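Side-chain contacts in anthranilate-CoA ligase (Stigmatella aurantiaca, PDB 4WV3), which belongs to the ANL superfamily of AMP-binding enzymes, built from a large N-terminal and a smaller C-terminal domain, and holds 5'-O-[(S)-[(2-aminobenzoyl)oxy](hydroxy)phosphoryl]adenosine in its pocket: residues Ala272-Lys277 with Trp302-Glu307; Thr320-Ile325 with Glu344-Lys349. One frame throughout, in Å; residues are numbered along the deposited sequence.

Contact 1. Residues Ala272-Lys277 with Trp302-Glu307; sequences AALALK and WYAWKE
Leu274 lays its branched end against the benzo half of the Trp305 indole and, with its other branch, against Ala304. The two methyls share the work: CD2 comes obliquely to the indole, 3.7 Å from Trp305 CE3, while CD1 meets the Ala304 methyl, with 3.7 Å between Leu274 CD1 and Ala304 CB. The leucine fits between the indole and the backbone of helix 299-309 at Ala304-Trp305. Leu274 has CG anti to its carbonyl carbon (chi1 -67°), which carries both methyls across to helix 299-309. The CB of Trp305 does not head straight for residues 272-277, but with CG anti to the backbone N (chi1 -170°) the six-membered ring swings round to bring its CE3-CZ3 side to the partner helix. There the methyl of Ala273 sits at the ring edge, near its plane, with Ala273 CB 4.0 Å from Trp305 CZ3.

The two helices follow successive strands of the central mixed sheet: helix 267-274 joins strands 262-265 and 289-292, and helix 299-309 joins 289-292 and 313-318. These parallel neighbours make consecutive beta-alpha-beta crossovers, and their connecting helices touch here through apolar side chains. Helix 299-309 is also tied to the start of strand 313-318, where Trp302 NE1 is hydrogen-bonded to Ile313 O. Two more aromatic rings meet the indole, Tyr270 edge-to-face and Phe279 with its plane at about 60°; Phe279 also touches Leu274.

Contact 2. Residues Thr320-Ile325 with Glu344-Lys349; sequences TENFHI and EGYELK. With 3UK (5'-O-[(S)-[(2-aminobenzoyl)oxy](hydroxy)phosphoryl]adenosine), chain C.
The phenol ring of Tyr346 carries the amide nitrogen of Asn322 over one face, offset toward the rim, with Asn322 ND2 3.7 Å from Tyr346 CZ. The amide plane stands steeply to the ring, 71° from parallel, and the two side chains arrive from opposite directions. Ile325 O approaches the same ring obliquely at CE2. One face of the His324 imidazole is taken by the aminobenzoyl ring of the ligand, whose C29 lies 3.6 Å above the imidazole plane, over its centre; Phe230 meets His324 edge-to-face, and His324 NE2 hydrogen-bonds to Phe222 O.

Asn322 serves the loop as well as the tyrosine. Its CG is anti to the backbone N (chi1 -169°), and from there ND2 gives a bent hydrogen bond to His324 O (3.0 Å, 140° at the hydrogen), reaching it from above the carbonyl plane. OD1 is held by Ser370 OG and Thr372 OG1, which limits rotation of the amide. Thr372 OG1 also bonds to Tyr346 OH, and a water completes the link between the segments: it donates to Ile325 O (2.9 Å) and lies 2.8 Å from Tyr346 OH. At the other end of the loop Thr320 binds the ligand, its N and OG1 both donating to phosphate oxygen O05, with OG1 at 2.6 Å from O05. The asparagine and tyrosine thus form a second shell behind the part of the pocket lined by Thr320, Phe323, His324 and Ile325.

The loop connects strands 313-318 and 325-328. Helix 191-204 packs on Tyr346 through Thr195 and Leu198, while Leu368 of strand 364-369, the antiparallel partner of strand 347-351, touches both Asn322 and Tyr346.

In the fold
From the N terminus, the chain reaches helix 267-274, crosses strand 289-292 and enters helix 299-309, where contact 1 closes a loop of 24 intervening residues. It then runs through strand 313-318 into residues 320-325; strands 325-328 and 341-342 follow before contact 2 closes at 344-349. The two loops are in series, neither nesting nor crossing. Contact 1 joins neighbouring helices on the large mixed sheet, close to strand 439-448, whose Gln440 touches Ala272 and Ala275. Contact 2 ties the ligand-lining loop of that sheet to the start of the separate antiparallel sheet. The centres of contact 1 and contact 2 lie about 29 Å apart. Strand 313-318 connects them along the chain.

Contact 1. Residues Ala272-Lys277 with Trp302-Glu307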
ATOM      1  N   ALA A 272     -10.648  -3.041 -12.589  1.00 16.71           N
ATOM      2  CA  ALA A 272     -10.633  -4.423 -13.055  1.00 16.80           C
ATOM      3  C   ALA A 272     -11.902  -5.162 -12.641  1.00 23.77           C
ATOM      4  O   ALA A 272     -12.418  -5.995 -13.387  1.00 18.69           O
ATOM      5  CB  ALA A 272      -9.402  -5.146 -12.529  1.00  7.71           C
ATOM      6  N   ALA A 273     -12.401  -4.853 -11.449  1.00 18.34           N
ATOM      7  CA  ALA A 273     -13.611  -5.486 -10.937  1.00 17.81           C
ATOM      8  C   ALA A 273     -14.839  -5.036 -11.721  1.00 21.45           C
ATOM      9  O   ALA A 273     -15.692  -5.850 -12.075  1.00 17.09           O
ATOM     10  CB  ALA A 273     -13.782  -5.185  -9.456  1.00 14.68           C
ATOM     11  N   LEU A 274     -14.920  -3.737 -11.991  1.00 22.28           N
ATOM     12  CA  LEU A 274     -16.042  -3.176 -12.738  1.00 22.06           C
ATOM     13  C   LEU A 274     -15.991  -3.560 -14.214  1.00 19.47           C
ATOM     14  O   LEU A 274     -16.997  -3.477 -14.920  1.00 25.13           O
ATOM     15  CB  LEU A 274     -16.083  -1.654 -12.587  1.00 19.37           C
ATOM     16  CG  LEU A 274     -16.398  -1.130 -11.184  1.00 22.12           C
ATOM     17  CD1 LEU A 274     -16.235   0.379 -11.126  1.00 22.31           C
ATOM     18  CD2 LEU A 274     -17.800  -1.538 -10.760  1.00 14.51           C
ATOM     19  N   ALA A 275     -14.818  -3.982 -14.677  1.00 18.01           N
ATOM     20  CA  ALA A 275     -14.655  -4.414 -16.061  1.00 21.31           C
ATOM     21  C   ALA A 275     -15.305  -5.775 -16.287  1.00 20.54           C
ATOM     22  O   ALA A 275     -15.605  -6.147 -17.422  1.00 25.22           O
ATOM     23  CB  ALA A 275     -13.181  -4.458 -16.438  1.00 18.39           C
ATOM     24  N   LEU A 276     -15.515  -6.514 -15.202  1.00 18.09           N
ATOM     25  CA  LEU A 276     -16.161  -7.818 -15.275  1.00 22.17           C
ATOM     26  C   LEU A 276     -17.596  -7.684 -15.769  1.00 22.93           C
ATOM     27  O   LEU A 276     -18.356  -6.846 -15.280  1.00 25.79           O
ATOM     28  CB  LEU A 276     -16.141  -8.504 -13.907  1.00 25.18           C
ATOM     29  CG  LEU A 276     -14.763  -8.792 -13.308  1.00 21.96           C
ATOM     30  CD1 LEU A 276     -14.897  -9.360 -11.906  1.00 21.14           C
ATOM     31  CD2 LEU A 276     -13.983  -9.740 -14.201  1.00 19.53           C
ATOM     32  N   LYS A 277     -17.963  -8.510 -16.743  1.00 22.43           N
ATOM     33  CA  LYS A 277     -19.304  -8.473 -17.314  1.00 21.54           C
ATOM     34  C   LYS A 277     -20.342  -8.942 -16.298  1.00 24.49           C
ATOM     35  O   LYS A 277     -21.520  -8.601 -16.399  1.00 19.32           O
ATOM     36  CB  LYS A 277     -19.374  -9.336 -18.575  1.00 18.49           C
ATOM     37  CG  LYS A 277     -19.177 -10.819 -18.314  1.00 22.42           C
ATOM     38  CD  LYS A 277     -19.135 -11.609 -19.607  1.00 26.43           C
ATOM     39  CE  LYS A 277     -18.934 -13.091 -19.335  1.00 28.21           C
ATOM     40  NZ  LYS A 277     -18.701 -13.858 -20.589  1.00 41.86           N
ATOM     41  N   TRP A 302     -15.222   6.350  -8.882  1.00 21.06           N
ATOM     42  CA  TRP A 302     -15.960   6.511  -7.636  1.00 16.71           C
ATOM     43  C   TRP A 302     -17.459   6.421  -7.893  1.00 20.92           C
ATOM     44  O   TRP A 302     -18.188   5.789  -7.131  1.00 19.96           O
ATOM     45  CB  TRP A 302     -15.621   7.842  -6.959  1.00 16.58           C
ATOM     46  CG  TRP A 302     -16.194   7.962  -5.575  1.00 20.13           C
ATOM     47  CD1 TRP A 302     -15.565   7.670  -4.399  1.00 18.11           C
ATOM     48  CD2 TRP A 302     -17.516   8.396  -5.225  1.00 15.36           C
ATOM     49  NE1 TRP A 302     -16.410   7.898  -3.340  1.00 17.15           N
ATOM     50  CE2 TRP A 302     -17.614   8.343  -3.820  1.00 19.65           C
ATOM     51  CE3 TRP A 302     -18.625   8.824  -5.962  1.00 15.59           C
ATOM     52  CZ2 TRP A 302     -18.776   8.702  -3.138  1.00 15.80           C
ATOM     53  CZ3 TRP A 302     -19.778   9.180  -5.284  1.00 20.10           C
ATOM     54  CH2 TRP A 302     -19.845   9.117  -3.886  1.00 12.03           C
ATOM     55  N   TYR A 303     -17.913   7.055  -8.969  1.00 15.99           N
ATOM     56  CA  TYR A 303     -19.327   7.029  -9.323  1.00 22.26           C
ATOM     57  C   TYR A 303     -19.750   5.662  -9.852  1.00 23.77           C
ATOM     58  O   TYR A 303     -20.829   5.170  -9.524  1.00 22.60           O
ATOM     59  CB  TYR A 303     -19.660   8.120 -10.344  1.00 19.49           C
ATOM     60  CG  TYR A 303     -19.641   9.521  -9.774  1.00 18.50           C
ATOM     61  CD1 TYR A 303     -20.532   9.897  -8.779  1.00 16.48           C
ATOM     62  CD2 TYR A 303     -18.739  10.468 -10.238  1.00 18.92           C
ATOM     63  CE1 TYR A 303     -20.519  11.176  -8.255  1.00 18.17           C
ATOM     64  CE2 TYR A 303     -18.718  11.749  -9.720  1.00 19.42           C
ATOM     65  CZ  TYR A 303     -19.610  12.098  -8.729  1.00 17.37           C
ATOM     66  OH  TYR A 303     -19.592  13.374  -8.214  1.00 18.29           O
ATOM     67  N   ALA A 304     -18.897   5.050 -10.668  1.00 19.00           N
ATOM     68  CA  ALA A 304     -19.194   3.746 -11.251  1.00 22.74           C
ATOM     69  C   ALA A 304     -19.353   2.679 -10.174  1.00 21.74           C
ATOM     70  O   ALA A 304     -20.165   1.765 -10.309  1.00 25.34           O
ATOM     71  CB  ALA A 304     -18.112   3.346 -12.244  1.00 15.74           C
ATOM     72  N   TRP A 305     -18.577   2.804  -9.104  1.00 18.80           N
ATOM     73  CA  TRP A 305     -18.665   1.875  -7.986  1.00 17.58           C
ATOM     74  C   TRP A 305     -19.870   2.216  -7.115  1.00 21.24           C
ATOM     75  O   TRP A 305     -20.548   1.328  -6.600  1.00 22.46           O
ATOM     76  CB  TRP A 305     -17.380   1.922  -7.156  1.00 19.57           C
ATOM     77  CG  TRP A 305     -17.285   0.837  -6.128  1.00 17.76           C
ATOM     78  CD1 TRP A 305     -17.660   0.912  -4.819  1.00 16.72           C
ATOM     79  CD2 TRP A 305     -16.779  -0.490  -6.324  1.00 16.30           C
ATOM     80  NE1 TRP A 305     -17.419  -0.284  -4.187  1.00 17.71           N
ATOM     81  CE2 TRP A 305     -16.878  -1.162  -5.089  1.00 14.88           C
ATOM     82  CE3 TRP A 305     -16.253  -1.174  -7.424  1.00 15.77           C
ATOM     83  CZ2 TRP A 305     -16.472  -2.484  -4.925  1.00 18.09           C
ATOM     84  CZ3 TRP A 305     -15.848  -2.486  -7.258  1.00 10.97           C
ATOM     85  CH2 TRP A 305     -15.961  -3.128  -6.019  1.00 12.73           C
ATOM     86  N   LYS A 306     -20.135   3.510  -6.966  1.00 18.30           N
ATOM     87  CA  LYS A 306     -21.249   3.987  -6.154  1.00 17.38           C
ATOM     88  C   LYS A 306     -22.592   3.625  -6.781  1.00 28.16           C
ATOM     89  O   LYS A 306     -23.564   3.361  -6.077  1.00 28.99           O
ATOM     90  CB  LYS A 306     -21.155   5.501  -5.962  1.00 15.56           C
ATOM     91  CG  LYS A 306     -22.282   6.106  -5.140  1.00 18.92           C
ATOM     92  CD  LYS A 306     -22.297   5.547  -3.729  1.00 22.93           C
ATOM     93  CE  LYS A 306     -23.388   6.189  -2.891  1.00 21.59           C
ATOM     94  NZ  LYS A 306     -23.399   5.658  -1.500  1.00 21.96           N
ATOM     95  N   GLU A 307     -22.608   3.603  -8.088  1.00 28.31           N
ATOM     96  CA  GLU A 307     -23.771   3.357  -8.860  1.00 31.14           C
ATOM     97  C   GLU A 307     -24.051   1.865  -9.014  1.00 29.27           C
ATOM     98  O   GLU A 307     -25.143   1.484  -9.250  1.00 26.48           O
ATOM     99  CB  GLU A 307     -23.694   4.147 -10.182  1.00 26.75           C
ATOM    100  CG  GLU A 307     -24.391   5.498 -10.096  1.00 32.93           C
ATOM    101  CD  GLU A 307     -23.710   6.692 -10.785  1.00 38.11           C
ATOM    102  OE1 GLU A 307     -23.372   6.646 -11.946  1.00 48.04           O
ATOM    103  OE2 GLU A 307     -23.578   7.723 -10.156  1.00 29.91           O
TER

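Contact 2. Residues Thr320-Ile325 with Glu344-Lys349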
ATOM      1  N   THR A 320       4.652   4.769   2.799  1.00 16.34           N
ATOM      2  CA  THR A 320       5.307   3.840   3.709  1.00 15.81           C
ATOM      3  C   THR A 320       6.144   4.591   4.744  1.00 15.72           C
ATOM      4  O   THR A 320       6.319   4.126   5.871  1.00 16.51           O
ATOM      5  CB  THR A 320       6.172   2.822   2.941  1.00 16.47           C
ATOM      6  OG1 THR A 320       5.393   2.237   1.890  1.00 16.81           O
ATOM      7  CG2 THR A 320       6.669   1.723   3.868  1.00 12.54           C
ATOM      8  N   GLU A 321       6.642   5.764   4.363  1.00 14.52           N
ATOM      9  CA  GLU A 321       7.412   6.604   5.277  1.00 13.18           C
ATOM     10  C   GLU A 321       6.558   7.083   6.451  1.00 13.43           C
ATOM     11  O   GLU A 321       7.070   7.312   7.546  1.00 12.36           O
ATOM     12  CB  GLU A 321       8.012   7.806   4.541  1.00 13.98           C
ATOM     13  CG  GLU A 321       9.129   7.463   3.562  1.00 12.43           C
ATOM     14  CD  GLU A 321       8.617   7.012   2.206  1.00 17.36           C
ATOM     15  OE1 GLU A 321       7.387   6.850   2.049  1.00 16.31           O
ATOM     16  OE2 GLU A 321       9.448   6.821   1.293  1.00 16.73           O
ATOM     17  N   ASN A 322       5.259   7.234   6.212  1.00 14.36           N
ATOM     18  CA  ASN A 322       4.324   7.655   7.251  1.00 15.71           C
ATOM     19  C   ASN A 322       3.516   6.468   7.765  1.00 11.98           C
ATOM     20  O   ASN A 322       2.665   6.612   8.643  1.00 15.76           O
ATOM     21  CB  ASN A 322       3.381   8.731   6.711  1.00 13.80           C
ATOM     22  CG  ASN A 322       2.559   9.388   7.804  1.00 18.38           C
ATOM     23  OD1 ASN A 322       3.093   9.798   8.833  1.00 14.15           O
ATOM     24  ND2 ASN A 322       1.250   9.473   7.592  1.00 15.02           N
ATOM     25  N   PHE A 323       3.775   5.293   7.201  1.00 14.18           N
ATOM     26  CA  PHE A 323       3.049   4.089   7.586  1.00 13.38           C
ATOM     27  C   PHE A 323       1.694   4.015   6.889  1.00 11.82           C
ATOM     28  O   PHE A 323       1.404   3.051   6.180  1.00 15.51           O
ATOM     29  CB  PHE A 323       2.865   4.037   9.104  1.00  9.41           C
ATOM     30  CG  PHE A 323       2.504   2.674   9.625  1.00  9.85           C
ATOM     31  CD1 PHE A 323       3.473   1.695   9.766  1.00 11.01           C
ATOM     32  CD2 PHE A 323       1.198   2.374   9.972  1.00 11.99           C
ATOM     33  CE1 PHE A 323       3.145   0.441  10.244  1.00 11.21           C
ATOM     34  CE2 PHE A 323       0.863   1.122  10.451  1.00 14.17           C
ATOM     35  CZ  PHE A 323       1.838   0.153  10.588  1.00 10.99           C
ATOM     36  N   HIS A 324       0.867   5.035   7.095  1.00 12.29           N
ATOM     37  CA  HIS A 324      -0.460   5.080   6.482  1.00 11.52           C
ATOM     38  C   HIS A 324      -0.964   6.469   6.087  1.00 11.10           C
ATOM     39  O   HIS A 324      -0.194   7.426   6.009  1.00 16.00           O
ATOM     40  CB  HIS A 324      -1.462   4.384   7.407  1.00 12.55           C
ATOM     41  CG  HIS A 324      -2.473   3.554   6.678  1.00 15.67           C
ATOM     42  ND1 HIS A 324      -3.728   4.020   6.352  1.00 13.54           N
ATOM     43  CD2 HIS A 324      -2.408   2.287   6.201  1.00 12.31           C
ATOM     44  CE1 HIS A 324      -4.394   3.077   5.712  1.00 13.22           C
ATOM     45  NE2 HIS A 324      -3.617   2.015   5.608  1.00 12.39           N
ATOM     46  N   ILE A 325      -2.269   6.556   5.845  1.00 10.54           N
ATOM     47  CA  ILE A 325      -2.899   7.734   5.252  1.00 14.35           C
ATOM     48  C   ILE A 325      -2.788   9.007   6.095  1.00 12.64           C
ATOM     49  O   ILE A 325      -3.015   8.985   7.304  1.00  9.65           O
ATOM     50  CB  ILE A 325      -4.385   7.449   4.926  1.00 12.43           C
ATOM     51  CG1 ILE A 325      -4.491   6.291   3.931  1.00 14.70           C
ATOM     52  CG2 ILE A 325      -5.069   8.687   4.376  1.00 11.14           C
ATOM     53  CD1 ILE A 325      -5.902   6.001   3.470  1.00 10.01           C
ATOM     54  N   GLU A 344      -6.618  15.021  11.207  1.00 24.80           N
ATOM     55  CA  GLU A 344      -6.267  15.642  12.480  1.00 24.70           C
ATOM     56  C   GLU A 344      -5.128  14.891  13.167  1.00 20.90           C
ATOM     57  O   GLU A 344      -5.213  13.685  13.393  1.00 20.73           O
ATOM     58  CB  GLU A 344      -7.491  15.720  13.397  1.00 15.24           C
ATOM     59  CG  GLU A 344      -7.221  16.350  14.756  1.00 23.81           C
ATOM     60  CD  GLU A 344      -6.823  17.812  14.662  1.00 47.84           C
ATOM     61  OE1 GLU A 344      -7.201  18.475  13.671  1.00 45.99           O
ATOM     62  OE2 GLU A 344      -6.129  18.299  15.579  1.00 58.45           O
ATOM     63  N   GLY A 345      -4.061  15.617  13.491  1.00 16.28           N
ATOM     64  CA  GLY A 345      -2.859  15.019  14.042  1.00 17.60           C
ATOM     65  C   GLY A 345      -1.729  15.103  13.034  1.00 26.46           C
ATOM     66  O   GLY A 345      -0.548  15.068  13.385  1.00 19.89           O
ATOM     67  N   TYR A 346      -2.109  15.215  11.765  1.00 20.98           N
ATOM     68  CA  TYR A 346      -1.158  15.396  10.678  1.00 17.75           C
ATOM     69  C   TYR A 346      -1.261  16.816  10.139  1.00 20.58           C
ATOM     70  O   TYR A 346      -2.355  17.304   9.850  1.00 27.17           O
ATOM     71  CB  TYR A 346      -1.430  14.391   9.558  1.00 15.25           C
ATOM     72  CG  TYR A 346      -1.151  12.953   9.938  1.00 14.94           C
ATOM     73  CD1 TYR A 346      -0.036  12.615  10.694  1.00 13.94           C
ATOM     74  CD2 TYR A 346      -2.007  11.934   9.545  1.00 13.86           C
ATOM     75  CE1 TYR A 346       0.221  11.301  11.042  1.00 11.53           C
ATOM     76  CE2 TYR A 346      -1.758  10.619   9.887  1.00 16.16           C
ATOM     77  CZ  TYR A 346      -0.643  10.308  10.636  1.00 14.65           C
ATOM     78  OH  TYR A 346      -0.396   8.998  10.980  1.00 13.44           O
ATOM     79  N   GLU A 347      -0.117  17.477  10.006  1.00 19.41           N
ATOM     80  CA  GLU A 347      -0.079  18.856   9.537  1.00 20.01           C
ATOM     81  C   GLU A 347       0.519  18.932   8.134  1.00 17.48           C
ATOM     82  O   GLU A 347       1.578  18.363   7.866  1.00 18.66           O
ATOM     83  CB  GLU A 347       0.714  19.719  10.518  1.00 22.33           C
ATOM     84  CG  GLU A 347       0.615  21.209  10.266  1.00 25.06           C
ATOM     85  CD  GLU A 347       1.267  22.020  11.367  1.00 45.29           C
ATOM     86  OE1 GLU A 347       1.424  21.489  12.488  1.00 44.44           O
ATOM     87  OE2 GLU A 347       1.631  23.185  11.109  1.00 44.10           O
ATOM     88  N   LEU A 348      -0.167  19.637   7.241  1.00 16.80           N
ATOM     89  CA  LEU A 348       0.218  19.690   5.833  1.00 16.70           C
ATOM     90  C   LEU A 348       0.796  21.043   5.432  1.00 16.62           C
ATOM     91  O   LEU A 348       0.574  22.049   6.105  1.00 20.29           O
ATOM     92  CB  LEU A 348      -0.987  19.382   4.945  1.00 15.58           C
ATOM     93  CG  LEU A 348      -1.310  17.939   4.556  1.00 16.11           C
ATOM     94  CD1 LEU A 348      -0.948  16.946   5.648  1.00 13.47           C
ATOM     95  CD2 LEU A 348      -2.789  17.859   4.240  1.00 25.05           C
ATOM     96  N   LYS A 349       1.535  21.048   4.353  1.00 18.14           N
ATOM     97  CA  LYS A 349       2.168  22.237   3.811  1.00 18.97           C
ATOM     98  C   LYS A 349       2.428  22.061   2.310  1.00 19.97           C
ATOM     99  O   LYS A 349       2.848  21.041   1.917  1.00 17.64           O
ATOM    100  CB  LYS A 349       3.458  22.475   4.563  1.00 17.15           C
ATOM    101  CG  LYS A 349       3.942  23.890   4.540  1.00 27.91           C
ATOM    102  CD  LYS A 349       4.844  24.195   5.690  1.00 20.48           C
ATOM    103  CE  LYS A 349       6.172  23.562   5.500  1.00 20.00           C
ATOM    104  NZ  LYS A 349       7.179  24.309   6.243  1.00 25.73           N
TER
HETATM  105  C10 3UK C 601       1.058   7.650  -3.940  1.00 15.41           C
HETATM  106  C15 3UK C 601      -1.359   8.228  -3.746  1.00 14.30           C
HETATM  107  C17 3UK C 601      -2.819   9.736  -4.823  1.00 16.80           C
HETATM  108  C21 3UK C 601       1.703   8.931  -3.488  1.00 16.10           C
HETATM  109  C26 3UK C 601       0.241   3.899   0.842  1.00 15.05           C
HETATM  110  C28 3UK C 601      -2.010   4.295   1.621  1.00 16.55           C
HETATM  111  O01 3UK C 601       1.038   3.663  -1.425  1.00 18.22           O
HETATM  112  C02 3UK C 601       1.337   3.944  -0.286  1.00 17.11           C
HETATM  113  O03 3UK C 601       2.703   3.944   0.109  1.00 21.84           O
HETATM  114  P04 3UK C 601       3.870   3.846  -0.968  1.00 17.89           P
HETATM  115  O05 3UK C 601       5.240   3.829  -0.219  1.00 26.99           O
HETATM  116  O06 3UK C 601       3.870   5.095  -1.976  1.00 11.48           O
HETATM  117  C07 3UK C 601       3.288   6.341  -1.563  1.00 10.92           C
HETATM  118  C08 3UK C 601       3.007   7.156  -2.792  1.00  9.51           C
HETATM  119  O09 3UK C 601       1.895   6.582  -3.515  1.00 16.06           O
HETATM  120  N11 3UK C 601      -0.240   7.509  -3.365  1.00 15.39           N
HETATM  121  C12 3UK C 601      -0.582   6.643  -2.365  1.00 14.80           C
HETATM  122  N13 3UK C 601      -1.909   6.801  -2.099  1.00 14.71           N
HETATM  123  C14 3UK C 601      -2.413   7.778  -2.941  1.00 14.12           C
HETATM  124  N16 3UK C 601      -1.582   9.198  -4.670  1.00 13.53           N
HETATM  125  N18 3UK C 601      -3.859   9.354  -4.093  1.00 19.80           N
HETATM  126  C19 3UK C 601      -3.721   8.400  -3.159  1.00 16.53           C
HETATM  127  N20 3UK C 601      -4.839   7.997  -2.383  1.00 15.28           N
HETATM  128  O22 3UK C 601       2.444   9.494  -4.555  1.00 13.20           O
HETATM  129  C23 3UK C 601       2.600   8.524  -2.419  1.00 11.91           C
HETATM  130  O24 3UK C 601       3.748   9.394  -2.381  1.00 18.26           O
HETATM  131  O25 3UK C 601       3.734   2.549  -1.748  1.00 14.46           O
HETATM  132  C27 3UK C 601      -1.036   4.339   0.593  1.00 15.38           C
HETATM  133  C29 3UK C 601      -1.666   3.796   2.922  1.00 15.17           C
HETATM  134  C30 3UK C 601      -0.388   3.358   3.173  1.00 15.68           C
HETATM  135  C31 3UK C 601       0.586   3.398   2.146  1.00 16.48           C
HETATM  136  N32 3UK C 601       1.947   2.932   2.412  1.00 18.68           N
HETATM  137  O   HOH W   1      -1.608   7.299   9.160  1.00 15.84           O